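Local coordinates for endo-1,4-beta-mannanase (Eisenia fetida, PDB 5Y6T), which probably hydrolyses internal beta-1,4-mannosidic linkages in mannan polysaccharides, acting as a glycoside hydrolase of family 5, at residues G35-N40 and C45-A50; G41-C46 and L99-D104; M265-W270 and S276-L281; G296-S301 and T309-W314. All blocks are in the same frame, centred on the assembly; numbering follows the deposited sequence.

How the contacts relate
The four contacts form two pairs. Contacts 1 and 2 share helix 42-60 and the Cys45-Cys46 disulfide, their centres about 6 Å apart. Contacts 3 and 4 follow the neighbouring parallel strands 262-266 and 293-297, with centres about 10 Å apart and Tyr268 OH bonded to Glu297 OE1. Contacts 1 and 3 lie on opposite sides of the chain's centre, about 32 Å apart between centres. Contact 2 is only partly buried and pairs a charged carboxylate with an amide at its exposed margin; the other three are buried. Contact 1 rests on a hydroxyl-to-carbonyl bond, contact 3 on paired hydroxyls beside apolar carbons, and contact 4 on a T-shaped aromatic pair with an amide.

Contact 1: G35-N40 and C45-A50; sequences GRDFGN and CCTGNA
Asp37 and Thr47 bring the two backbones nearest, their CA atoms 5.8 Å apart, where the irregular loop 35-40 passes the early part of helix 42-60, widened here by a pi-type turn. Thr47 meets the loop with both branches. Its hydroxyl, OG1, donates to Asp37 O at 2.8 Å, lying in the carbonyl plane on a lone pair with a C=O...donor angle of 127°. The torsion behind this sets OG1 between the backbone N and the carbonyl carbon (chi1 65°), which leaves CG2 beside the backbone N, anti to the carbonyl carbon, where it meets Asp37 OD1 at 3.3 Å and Arg36 O at 3.8 Å. The carboxylate itself is used by the loop: OD1 takes Asn33 N and OD2 takes Gln32 N, so Asp37 braces the chain leading into the contact. A valine in place of Thr47 would lack the hydroxyl, and the carbonyl of Asp37 would probably lose its tie to the helix. Gln42 O, one turn back, also bonds OG1, so the single proton is probably shared between two carbonyls. Threonine suits the site: its hydroxyl ties loop to helix while its methyl sits beside Asp37 OD1 and Arg36 O without needing a bond.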
loop_
_atom_site.group_PDB
_atom_site.type_symbol
_atom_site.label_atom_id
_atom_site.label_comp_id
_atom_site.label_asym_id
_atom_site.label_seq_id
_atom_site.Cartn_x
_atom_site.Cartn_y
_atom_site.Cartn_z
ATOM N N GLY A 35 0.447 -4.430 -14.071
ATOM C CA GLY A 35 1.871 -4.663 -14.106
ATOM C C GLY A 35 2.553 -4.041 -15.304
ATOM O O GLY A 35 3.752 -4.150 -15.423
ATOM N N ARG A 36 1.781 -3.303 -16.148
ATOM C CA ARG A 36 2.319 -2.764 -17.391
ATOM C C ARG A 36 1.907 -1.314 -17.574
ATOM O O ARG A 36 1.733 -0.812 -18.691
ATOM C CB ARG A 36 1.859 -3.648 -18.562
ATOM C CG ARG A 36 2.349 -5.065 -18.417
ATOM C CD ARG A 36 1.991 -5.931 -19.613
ATOM N NE ARG A 36 2.650 -7.237 -19.594
ATOM C CZ ARG A 36 3.165 -7.834 -20.677
ATOM N NH1 ARG A 36 3.114 -7.248 -21.879
ATOM N NH2 ARG A 36 3.727 -9.025 -20.566
ATOM N N ASP A 37 1.759 -0.600 -16.460
ATOM C CA ASP A 37 1.371 0.802 -16.526
ATOM C C ASP A 37 2.546 1.765 -16.646
ATOM O O ASP A 37 2.436 2.848 -17.223
ATOM C CB ASP A 37 0.559 1.144 -15.277
ATOM C CG ASP A 37 -0.858 0.616 -15.366
ATOM O OD1 ASP A 37 -1.458 0.778 -16.451
ATOM O OD2 ASP A 37 -1.394 0.123 -14.385
ATOM N N PHE A 38 3.623 1.417 -15.975
ATOM C CA PHE A 38 4.845 2.218 -15.923
ATOM C C PHE A 38 6.033 1.434 -16.436
ATOM O O PHE A 38 6.172 0.255 -16.159
ATOM C CB PHE A 38 5.063 2.683 -14.467
ATOM C CG PHE A 38 3.889 3.443 -13.911
ATOM C CD1 PHE A 38 3.708 4.779 -14.122
ATOM C CD2 PHE A 38 2.949 2.783 -13.113
ATOM C CE1 PHE A 38 2.626 5.460 -13.619
ATOM C CE2 PHE A 38 1.886 3.457 -12.572
ATOM C CZ PHE A 38 1.694 4.785 -12.804
ATOM N N GLY A 39 6.945 2.100 -17.122
ATOM C CA GLY A 39 8.071 1.379 -17.664
ATOM C C GLY A 39 7.793 0.901 -19.110
ATOM O O GLY A 39 6.628 0.840 -19.579
ATOM N N ASN A 40 8.881 0.615 -19.796
ATOM C CA ASN A 40 8.849 0.068 -21.192
ATOM C C ASN A 40 8.008 0.919 -22.138
ATOM O O ASN A 40 7.382 0.408 -23.066
ATOM C CB ASN A 40 8.488 -1.398 -21.174
ATOM C CG ASN A 40 9.541 -2.230 -20.452
ATOM O OD1 ASN A 40 10.744 -1.928 -20.537
ATOM N ND2 ASN A 40 9.111 -3.300 -19.786
ATOM N N CYS A 45 2.835 5.604 -24.550
ATOM C CA CYS A 45 2.081 4.976 -25.689
ATOM C C CYS A 45 0.606 4.665 -25.360
ATOM O O CYS A 45 -0.291 4.844 -26.192
ATOM C CB CYS A 45 2.741 3.668 -26.189
ATOM S SG CYS A 45 2.578 2.151 -25.188
ATOM N N CYS A 46 0.339 4.262 -24.119
ATOM C CA CYS A 46 -0.800 3.388 -23.865
ATOM C C CYS A 46 -1.592 3.681 -22.605
ATOM O O CYS A 46 -2.813 3.758 -22.648
ATOM C CB CYS A 46 -0.297 1.930 -23.832
ATOM S SG CYS A 46 0.599 1.547 -25.357
ATOM N N THR A 47 -0.909 3.948 -21.487
ATOM C CA THR A 47 -1.625 4.075 -20.222
ATOM C C THR A 47 -1.791 5.460 -19.599
ATOM O O THR A 47 -2.683 5.667 -18.742
ATOM C CB THR A 47 -0.987 3.180 -19.161
ATOM O OG1 THR A 47 0.342 3.685 -18.924
ATOM C CG2 THR A 47 -0.967 1.720 -19.616
ATOM N N GLY A 48 -0.942 6.400 -20.012
ATOM C CA GLY A 48 -0.859 7.687 -19.290
ATOM C C GLY A 48 -2.149 8.502 -19.301
ATOM O O GLY A 48 -2.581 9.015 -18.298
ATOM N N ASN A 49 -2.836 8.576 -20.430
ATOM C CA ASN A 49 -4.071 9.320 -20.423
ATOM C C ASN A 49 -5.189 8.731 -19.510
ATOM O O ASN A 49 -5.881 9.475 -18.767
ATOM C CB ASN A 49 -4.610 9.484 -21.875
ATOM C CG ASN A 49 -3.780 10.440 -22.711
ATOM O OD1 ASN A 49 -3.238 11.467 -22.235
ATOM N ND2 ASN A 49 -3.673 10.113 -23.979
ATOM N N ALA A 50 -5.343 7.417 -19.527
ATOM C CA ALA A 50 -6.277 6.756 -18.646
ATOM C C ALA A 50 -5.887 6.999 -17.176
ATOM O O ALA A 50 -6.728 7.317 -16.405
ATOM C CB ALA A 50 -6.371 5.264 -18.958
#

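Contact 2: G41-C46 and L99-D104; sequences GQYDCC and LAQFLD
Tyr43 of helix 42-60 and the pair Gln101-Phe102 of helix 95-108 join two neighbouring outer helices of the (beta/alpha)8 barrel expected of family 5. The short helical segments approach to 10.9 Å between axes, at 68° to each other, a wide spacing that suits a long aromatic side chain. Tyr43 extends across it with CG anti to the backbone N (chi1 -171°), carrying its hydroxyl to the backbone of the other helix, where OH lies 3.3 Å from Phe102 CA. The same oxygen sits at the edge of the Phe102 ring, in its plane, and is hydrogen-bonded to Glu52 of its own helix. Gln101 runs past the tyrosine in the opposite direction: its CB is 3.6 Å from Tyr43 CE2, and its OE1 lies at the ring's edge, with the amide plane steeply inclined to the ring. The amide nitrogen serves Asp44. Gln101 NE2 donates to Asp44 OD1 at 2.9 Å, a fairly straight bond (162°) that leaves nearly in the amide plane and arrives on the syn side of the carboxylate, somewhat out of its plane. A leucine in place of Tyr43 has no ring or hydroxyl, and would probably leave Glu52 without this partner and a gap beside Phe102. Asp44 and Gln101 form the outer margin of the contact, whereas Phe102 turns inward, its ring against Leu51 and Ile55 of helix 42-60, Leu66 and Ile68 of strand 65-72, and Val113 of strand 112-119.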
loop_
_atom_site.group_PDB
_atom_site.type_symbol
_atom_site.label_atom_id
_atom_site.label_comp_id
_atom_site.label_asym_id
_atom_site.label_seq_id
_atom_site.Cartn_x
_atom_site.Cartn_y
_atom_site.Cartn_z
ATOM N N GLY A 41 8.051 2.231 -21.902
ATOM C CA GLY A 41 7.336 3.241 -22.739
ATOM C C GLY A 41 5.813 3.129 -22.761
ATOM O O GLY A 41 5.142 3.764 -23.603
ATOM N N GLN A 42 5.226 2.439 -21.762
ATOM C CA GLN A 42 3.821 2.179 -21.724
ATOM C C GLN A 42 3.009 3.401 -21.368
ATOM O O GLN A 42 1.900 3.559 -21.806
ATOM C CB GLN A 42 3.514 0.992 -20.789
ATOM C CG GLN A 42 4.061 -0.295 -21.339
ATOM C CD GLN A 42 3.642 -0.565 -22.789
ATOM O OE1 GLN A 42 2.460 -0.782 -23.054
ATOM N NE2 GLN A 42 4.605 -0.532 -23.699
ATOM N N TYR A 43 3.558 4.260 -20.533
ATOM C CA TYR A 43 2.800 5.374 -20.058
ATOM C C TYR A 43 2.552 6.324 -21.235
ATOM O O TYR A 43 1.419 6.762 -21.451
ATOM C CB TYR A 43 3.581 6.066 -18.904
ATOM C CG TYR A 43 2.803 7.118 -18.168
ATOM C CD1 TYR A 43 2.048 6.797 -17.048
ATOM C CD2 TYR A 43 2.844 8.453 -18.547
ATOM C CE1 TYR A 43 1.353 7.782 -16.368
ATOM C CE2 TYR A 43 2.115 9.413 -17.894
ATOM C CZ TYR A 43 1.409 9.070 -16.752
ATOM O OH TYR A 43 0.659 10.038 -16.071
ATOM N N ASP A 44 3.615 6.659 -21.984
ATOM C CA ASP A 44 3.411 7.550 -23.134
ATOM C C ASP A 44 2.613 6.899 -24.259
ATOM O O ASP A 44 1.813 7.597 -24.868
ATOM C CB ASP A 44 4.718 8.010 -23.738
ATOM C CG ASP A 44 5.427 8.985 -22.900
ATOM O OD1 ASP A 44 4.797 9.714 -22.097
ATOM O OD2 ASP A 44 6.650 8.965 -23.014
ATOM N N CYS A 45 2.835 5.604 -24.550
ATOM C CA CYS A 45 2.081 4.976 -25.689
ATOM C C CYS A 45 0.606 4.665 -25.360
ATOM O O CYS A 45 -0.291 4.844 -26.192
ATOM C CB CYS A 45 2.741 3.668 -26.189
ATOM S SG CYS A 45 2.578 2.151 -25.188
ATOM N N CYS A 46 0.339 4.262 -24.119
ATOM C CA CYS A 46 -0.800 3.388 -23.865
ATOM C C CYS A 46 -1.592 3.681 -22.605
ATOM O O CYS A 46 -2.813 3.758 -22.648
ATOM C CB CYS A 46 -0.297 1.930 -23.832
ATOM S SG CYS A 46 0.599 1.547 -25.357
ATOM N N LEU A 99 6.412 7.643 -13.864
ATOM C CA LEU A 99 5.861 7.995 -12.569
ATOM C C LEU A 99 5.938 9.516 -12.275
ATOM O O LEU A 99 5.070 10.069 -11.612
ATOM C CB LEU A 99 6.586 7.244 -11.464
ATOM C CG LEU A 99 6.237 5.791 -11.336
ATOM C CD1 LEU A 99 7.307 5.030 -10.587
ATOM C CD2 LEU A 99 4.862 5.632 -10.674
ATOM N N ALA A 100 7.037 10.140 -12.710
ATOM C CA ALA A 100 7.216 11.586 -12.627
ATOM C C ALA A 100 6.054 12.313 -13.255
ATOM O O ALA A 100 5.562 13.221 -12.659
ATOM C CB ALA A 100 8.611 12.075 -13.152
ATOM N N GLN A 101 5.695 11.950 -14.475
ATOM C CA GLN A 101 4.583 12.577 -15.206
ATOM C C GLN A 101 3.287 12.404 -14.386
ATOM O O GLN A 101 2.523 13.354 -14.163
ATOM C CB GLN A 101 4.399 11.923 -16.553
ATOM C CG GLN A 101 5.426 12.226 -17.640
ATOM C CD GLN A 101 4.959 11.688 -18.989
ATOM O OE1 GLN A 101 3.912 12.099 -19.502
ATOM N NE2 GLN A 101 5.635 10.635 -19.472
ATOM N N PHE A 102 3.108 11.196 -13.869
ATOM C CA PHE A 102 1.878 10.854 -13.109
ATOM C C PHE A 102 1.808 11.721 -11.828
ATOM O O PHE A 102 0.809 12.368 -11.545
ATOM C CB PHE A 102 1.908 9.368 -12.781
ATOM C CG PHE A 102 0.676 8.872 -12.071
ATOM C CD1 PHE A 102 -0.511 8.722 -12.774
ATOM C CD2 PHE A 102 0.757 8.415 -10.782
ATOM C CE1 PHE A 102 -1.639 8.230 -12.172
ATOM C CE2 PHE A 102 -0.355 7.885 -10.167
ATOM C CZ PHE A 102 -1.559 7.759 -10.862
ATOM N N LEU A 103 2.944 11.836 -11.156
ATOM C CA LEU A 103 3.055 12.615 -9.956
ATOM C C LEU A 103 2.934 14.098 -10.187
ATOM O O LEU A 103 2.367 14.811 -9.343
ATOM C CB LEU A 103 4.369 12.321 -9.220
ATOM C CG LEU A 103 4.475 10.926 -8.604
ATOM C CD1 LEU A 103 5.867 10.519 -8.303
ATOM C CD2 LEU A 103 3.653 10.849 -7.322
ATOM N N ASP A 104 3.408 14.571 -11.342
ATOM C CA ASP A 104 3.180 15.982 -11.664
ATOM C C ASP A 104 1.687 16.295 -11.856
ATOM O O ASP A 104 1.243 17.380 -11.473
ATOM C CB ASP A 104 3.996 16.376 -12.915
ATOM C CG ASP A 104 5.472 16.398 -12.695
ATOM O OD1 ASP A 104 6.010 16.320 -11.511
ATOM O OD2 ASP A 104 6.126 16.542 -13.738
#

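Contact 3: M265-W270 and S276-L281; sequences MHTYAW and SSSPLL
Thr267 and Ser278 mark the closest backbone approach, CA to CA 6.3 Å, between the end of strand 262-266 and the loop that folds back against it before strand 293-297. This is a strand-to-loop junction of the (beta/alpha)8 barrel, and the loop bends in an ST turn in which Ser278 OG accepts from Leu280 N at 3.1 Å. The backbone bond from Leu281 N to Ser278 O, 2.8 Å long, closes a type I beta turn. Along the strand end the side chains alternate: Met265 and Thr267 face the loop, while His266 points away and bonds through ND1 to Glu167. Thr267 is central to the contact. With its hydroxyl anti to the backbone N (chi1 -173°), it turns OG1 onto Ser278, and the remaining branch, CG2, packs on Leu280 CD1 at 3.6 Å. CB, which carries both branches, rests against the proline ring, 3.7 Å from Pro279 CD. The next contact along the strand is Met265 CB against Pro279 CG at 3.9 Å. Proline fits here because its ring is a compact apolar surface and its fixed phi suits the bend; Ile295 of strand 293-297 and Tyr287 also touch it. Serine is small enough to fit beside the strand and still answer two polar partners. The two buried hydroxyls share one hydrogen bond, Thr267 OG1 lying 2.7 Å from Ser278 OG, and either could be the donor.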
loop_
_atom_site.group_PDB
_atom_site.type_symbol
_atom_site.label_atom_id
_atom_site.label_comp_id
_atom_site.label_asym_id
_atom_site.label_seq_id
_atom_site.Cartn_x
_atom_site.Cartn_y
_atom_site.Cartn_z
ATOM N N MET A 265 -4.619 -1.926 6.965
ATOM C CA MET A 265 -5.377 -3.139 6.970
ATOM C C MET A 265 -6.407 -3.092 5.891
ATOM O O MET A 265 -7.152 -2.139 5.782
ATOM C CB MET A 265 -6.136 -3.226 8.310
ATOM C CG MET A 265 -5.183 -3.378 9.479
ATOM S SD MET A 265 -6.180 -3.436 10.936
ATOM C CE MET A 265 -5.013 -3.813 12.207
ATOM N N HIS A 266 -6.444 -4.108 5.064
ATOM C CA HIS A 266 -7.536 -4.313 4.106
ATOM C C HIS A 266 -8.652 -5.135 4.749
ATOM O O HIS A 266 -8.408 -5.846 5.750
ATOM C CB HIS A 266 -7.017 -5.102 2.932
ATOM C CG HIS A 266 -5.882 -4.409 2.243
ATOM N ND1 HIS A 266 -5.093 -5.024 1.284
ATOM C CD2 HIS A 266 -5.336 -3.191 2.456
ATOM C CE1 HIS A 266 -4.171 -4.173 0.891
ATOM N NE2 HIS A 266 -4.296 -3.057 1.582
ATOM N N THR A 267 -9.886 -4.982 4.280
ATOM C CA THR A 267 -10.897 -5.793 4.908
ATOM C C THR A 267 -12.003 -6.074 3.924
ATOM O O THR A 267 -12.539 -5.143 3.271
ATOM C CB THR A 267 -11.447 -5.200 6.233
ATOM O OG1 THR A 267 -12.346 -6.169 6.898
ATOM C CG2 THR A 267 -12.198 -3.839 5.964
ATOM N N TYR A 268 -12.330 -7.347 3.830
ATOM C CA TYR A 268 -13.459 -7.814 3.037
ATOM C C TYR A 268 -14.230 -8.856 3.797
ATOM O O TYR A 268 -13.659 -9.592 4.639
ATOM C CB TYR A 268 -12.950 -8.469 1.784
ATOM C CG TYR A 268 -12.212 -7.487 0.870
ATOM C CD1 TYR A 268 -12.926 -6.668 -0.028
ATOM C CD2 TYR A 268 -10.823 -7.373 0.898
ATOM C CE1 TYR A 268 -12.253 -5.880 -0.937
ATOM C CE2 TYR A 268 -10.136 -6.528 0.037
ATOM C CZ TYR A 268 -10.856 -5.742 -0.869
ATOM O OH TYR A 268 -10.195 -4.943 -1.767
ATOM N N ALA A 269 -15.521 -8.950 3.449
ATOM C CA ALA A 269 -16.363 -9.948 4.078
ATOM C C ALA A 269 -16.123 -11.308 3.451
ATOM O O ALA A 269 -15.668 -11.445 2.310
ATOM C CB ALA A 269 -17.840 -9.538 4.005
ATOM N N TRP A 270 -16.309 -12.338 4.253
ATOM C CA TRP A 270 -16.207 -13.729 3.729
ATOM C C TRP A 270 -17.568 -14.352 4.045
ATOM O O TRP A 270 -18.072 -14.251 5.133
ATOM C CB TRP A 270 -15.140 -14.474 4.482
ATOM C CG TRP A 270 -15.015 -15.899 4.075
ATOM C CD1 TRP A 270 -15.358 -17.007 4.796
ATOM C CD2 TRP A 270 -14.498 -16.354 2.840
ATOM N NE1 TRP A 270 -15.061 -18.130 4.057
ATOM C CE2 TRP A 270 -14.543 -17.762 2.857
ATOM C CE3 TRP A 270 -13.984 -15.706 1.714
ATOM C CZ2 TRP A 270 -14.101 -18.531 1.797
ATOM C CZ3 TRP A 270 -13.541 -16.477 0.645
ATOM C CH2 TRP A 270 -13.600 -17.871 0.695
ATOM N N SER A 276 -15.203 -10.167 13.323
ATOM C CA SER A 276 -15.640 -9.277 14.407
ATOM C C SER A 276 -14.553 -8.229 14.753
ATOM O O SER A 276 -14.876 -7.200 15.349
ATOM C CB SER A 276 -16.080 -10.109 15.621
ATOM O OG SER A 276 -14.965 -10.881 16.072
ATOM N N SER A 277 -13.302 -8.471 14.323
ATOM C CA SER A 277 -12.186 -7.585 14.549
ATOM C C SER A 277 -11.794 -6.767 13.257
ATOM O O SER A 277 -10.745 -6.116 13.245
ATOM C CB SER A 277 -10.977 -8.386 15.053
ATOM O OG SER A 277 -10.679 -9.437 14.141
ATOM N N SER A 278 -12.671 -6.803 12.249
ATOM C CA SER A 278 -12.515 -6.001 11.036
ATOM C C SER A 278 -12.368 -4.537 11.388
ATOM O O SER A 278 -13.151 -4.032 12.251
ATOM C CB SER A 278 -13.741 -6.133 10.137
ATOM O OG SER A 278 -13.641 -5.204 9.058
ATOM N N PRO A 279 -11.469 -3.819 10.668
ATOM C CA PRO A 279 -11.375 -2.400 10.935
ATOM C C PRO A 279 -12.588 -1.600 10.561
ATOM O O PRO A 279 -12.715 -0.436 11.033
ATOM C CB PRO A 279 -10.134 -1.961 10.172
ATOM C CG PRO A 279 -10.007 -2.945 9.024
ATOM C CD PRO A 279 -10.473 -4.244 9.648
ATOM N N LEU A 280 -13.479 -2.163 9.753
ATOM C CA LEU A 280 -14.767 -1.493 9.561
ATOM C C LEU A 280 -15.809 -1.757 10.662
ATOM O O LEU A 280 -16.842 -1.076 10.701
ATOM C CB LEU A 280 -15.330 -1.871 8.215
ATOM C CG LEU A 280 -14.669 -1.239 6.996
ATOM C CD1 LEU A 280 -15.200 -1.858 5.728
ATOM C CD2 LEU A 280 -14.889 0.280 6.952
ATOM N N LEU A 281 -15.451 -2.589 11.642
ATOM C CA LEU A 281 -16.335 -2.922 12.781
ATOM C C LEU A 281 -15.850 -2.495 14.125
ATOM O O LEU A 281 -16.631 -2.458 15.106
ATOM C CB LEU A 281 -16.618 -4.424 12.801
ATOM C CG LEU A 281 -17.753 -4.920 11.876
ATOM C CD1 LEU A 281 -17.467 -4.699 10.421
ATOM C CD2 LEU A 281 -18.048 -6.387 12.177
#

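Contact 4: G296-S301 and T309-W314; sequences GEFSQS and TDQFDW
Phe298 sets the edge of its ring on the face of Phe312, a T-shaped pair with centroids 5.1 Å apart and planes at 75°. Phe298 CZ makes the touch, 3.5 Å from Phe312 CE1 and offset toward the rim of the Phe312 ring. The torsion that holds Phe298 CG between its backbone N and carbonyl carbon (chi1 56°) aims the ring at helix 308-317. Gln311 then lies along the Phe298 ring in the opposite sense: CB is 3.7 Å from Phe298 CE2, and the carbonyl oxygen OE1 sits at the ring's edge, 3.5 Å from CD2. NE2 reaches the loop backbone, donating to Ser299 O at 3.0 Å in an almost straight bond (172°); Ser299 O lies nearly in the amide plane, but NE2 stands well above the plane of that carbonyl. Leu345, Leu348 and Ala323 also touch the Phe312 ring. The preceding Glu297, salt-bridged to Arg67 and bonded to Tyr268, ends its strand where family 5 enzymes usually carry the nucleophile, so it is probably catalytic. Glutamine suits position 311 because its apolar stem can line a ring while its amide serves the carbonyl of buried Ser299; aromatic and polar contacts together attach the residues just after Glu297 to the helix.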
loop_
_atom_site.group_PDB
_atom_site.type_symbol
_atom_site.label_atom_id
_atom_site.label_comp_id
_atom_site.label_asym_id
_atom_site.label_seq_id
_atom_site.Cartn_x
_atom_site.Cartn_y
_atom_site.Cartn_z
ATOM N N GLY A 296 -6.842 0.354 3.880
ATOM C CA GLY A 296 -6.215 0.518 2.536
ATOM C C GLY A 296 -6.970 -0.135 1.386
ATOM O O GLY A 296 -6.665 0.088 0.223
ATOM N N GLU A 297 -7.893 -1.062 1.714
ATOM C CA GLU A 297 -8.831 -1.626 0.755
ATOM C C GLU A 297 -10.110 -2.071 1.496
ATOM O O GLU A 297 -10.051 -2.612 2.594
ATOM C CB GLU A 297 -8.305 -2.881 0.106
ATOM C CG GLU A 297 -7.056 -2.780 -0.771
ATOM C CD GLU A 297 -6.651 -4.082 -1.459
ATOM O OE1 GLU A 297 -7.535 -5.037 -1.515
ATOM O OE2 GLU A 297 -5.469 -4.177 -1.950
ATOM N N PHE A 298 -11.225 -1.893 0.812
ATOM C CA PHE A 298 -12.551 -2.417 1.186
ATOM C C PHE A 298 -13.455 -2.105 0.026
ATOM O O PHE A 298 -13.120 -1.323 -0.849
ATOM C CB PHE A 298 -13.112 -1.732 2.438
ATOM C CG PHE A 298 -13.212 -0.251 2.329
ATOM C CD1 PHE A 298 -12.114 0.604 2.522
ATOM C CD2 PHE A 298 -14.367 0.337 1.879
ATOM C CE1 PHE A 298 -12.239 1.980 2.389
ATOM C CE2 PHE A 298 -14.466 1.693 1.691
ATOM C CZ PHE A 298 -13.416 2.523 1.902
ATOM N N SER A 299 -14.669 -2.670 0.031
ATOM C CA SER A 299 -15.595 -2.295 -1.031
ATOM C C SER A 299 -16.998 -2.638 -0.530
ATOM O O SER A 299 -17.161 -3.412 0.430
ATOM C CB SER A 299 -15.290 -3.038 -2.306
ATOM O OG SER A 299 -15.543 -4.414 -2.199
ATOM N N GLN A 300 -17.988 -1.996 -1.142
ATOM C CA GLN A 300 -19.354 -2.272 -0.834
ATOM C C GLN A 300 -19.699 -3.711 -1.293
ATOM O O GLN A 300 -20.332 -4.520 -0.565
ATOM C CB GLN A 300 -20.247 -1.199 -1.486
ATOM C CG GLN A 300 -21.746 -1.373 -1.125
ATOM C CD GLN A 300 -22.533 -0.293 -1.806
ATOM O OE1 GLN A 300 -22.505 0.855 -1.369
ATOM N NE2 GLN A 300 -23.206 -0.622 -2.878
ATOM N N SER A 301 -19.306 -4.009 -2.516
ATOM C CA SER A 301 -19.531 -5.352 -3.084
ATOM C C SER A 301 -18.837 -6.432 -2.281
ATOM O O SER A 301 -19.307 -7.576 -2.215
ATOM C CB SER A 301 -19.131 -5.481 -4.553
ATOM O OG SER A 301 -17.813 -5.061 -4.811
ATOM N N THR A 309 -20.819 4.541 1.780
ATOM C CA THR A 309 -20.765 5.729 2.629
ATOM C C THR A 309 -20.558 5.340 4.084
ATOM O O THR A 309 -19.857 6.031 4.817
ATOM C CB THR A 309 -22.046 6.562 2.391
ATOM O OG1 THR A 309 -21.984 7.089 1.044
ATOM C CG2 THR A 309 -22.167 7.668 3.367
ATOM N N ASP A 310 -21.249 4.277 4.529
ATOM C CA ASP A 310 -21.047 3.760 5.876
ATOM C C ASP A 310 -19.551 3.419 6.141
ATOM O O ASP A 310 -19.040 3.670 7.247
ATOM C CB ASP A 310 -21.836 2.473 6.110
ATOM C CG ASP A 310 -23.339 2.682 6.234
ATOM O OD1 ASP A 310 -23.810 3.818 6.564
ATOM O OD2 ASP A 310 -24.010 1.667 5.905
ATOM N N GLN A 311 -18.900 2.854 5.140
ATOM C CA GLN A 311 -17.556 2.404 5.292
ATOM C C GLN A 311 -16.601 3.596 5.380
ATOM O O GLN A 311 -15.791 3.681 6.311
ATOM C CB GLN A 311 -17.226 1.482 4.138
ATOM C CG GLN A 311 -18.007 0.181 4.081
ATOM C CD GLN A 311 -17.840 -0.604 2.816
ATOM O OE1 GLN A 311 -17.818 -0.037 1.703
ATOM N NE2 GLN A 311 -17.696 -1.933 2.937
ATOM N N PHE A 312 -16.681 4.541 4.447
ATOM C CA PHE A 312 -15.844 5.769 4.541
ATOM C C PHE A 312 -16.133 6.533 5.812
ATOM O O PHE A 312 -15.175 7.039 6.486
ATOM C CB PHE A 312 -16.035 6.697 3.378
ATOM C CG PHE A 312 -15.253 6.286 2.147
ATOM C CD1 PHE A 312 -15.783 5.401 1.230
ATOM C CD2 PHE A 312 -14.019 6.877 1.890
ATOM C CE1 PHE A 312 -15.075 5.034 0.084
ATOM C CE2 PHE A 312 -13.269 6.502 0.768
ATOM C CZ PHE A 312 -13.813 5.629 -0.183
ATOM N N ASP A 313 -17.400 6.582 6.212
ATOM C CA ASP A 313 -17.748 7.283 7.435
ATOM C C ASP A 313 -17.061 6.653 8.670
ATOM O O ASP A 313 -16.610 7.344 9.553
ATOM C CB ASP A 313 -19.292 7.386 7.647
ATOM C CG ASP A 313 -19.639 8.405 8.726
ATOM O OD1 ASP A 313 -19.542 9.630 8.419
ATOM O OD2 ASP A 313 -19.865 7.997 9.896
ATOM N N TRP A 314 -17.079 5.346 8.749
ATOM C CA TRP A 314 -16.520 4.615 9.862
ATOM C C TRP A 314 -15.031 4.931 9.927
ATOM O O TRP A 314 -14.505 5.212 10.962
ATOM C CB TRP A 314 -16.748 3.128 9.681
ATOM C CG TRP A 314 -16.202 2.329 10.823
ATOM C CD1 TRP A 314 -14.982 1.755 10.935
ATOM C CD2 TRP A 314 -16.877 2.086 12.069
ATOM N NE1 TRP A 314 -14.821 1.198 12.189
ATOM C CE2 TRP A 314 -16.001 1.365 12.885
ATOM C CE3 TRP A 314 -18.172 2.428 12.564
ATOM C CZ2 TRP A 314 -16.363 0.913 14.204
ATOM C CZ3 TRP A 314 -18.529 2.001 13.860
ATOM C CH2 TRP A 314 -17.593 1.284 14.684
#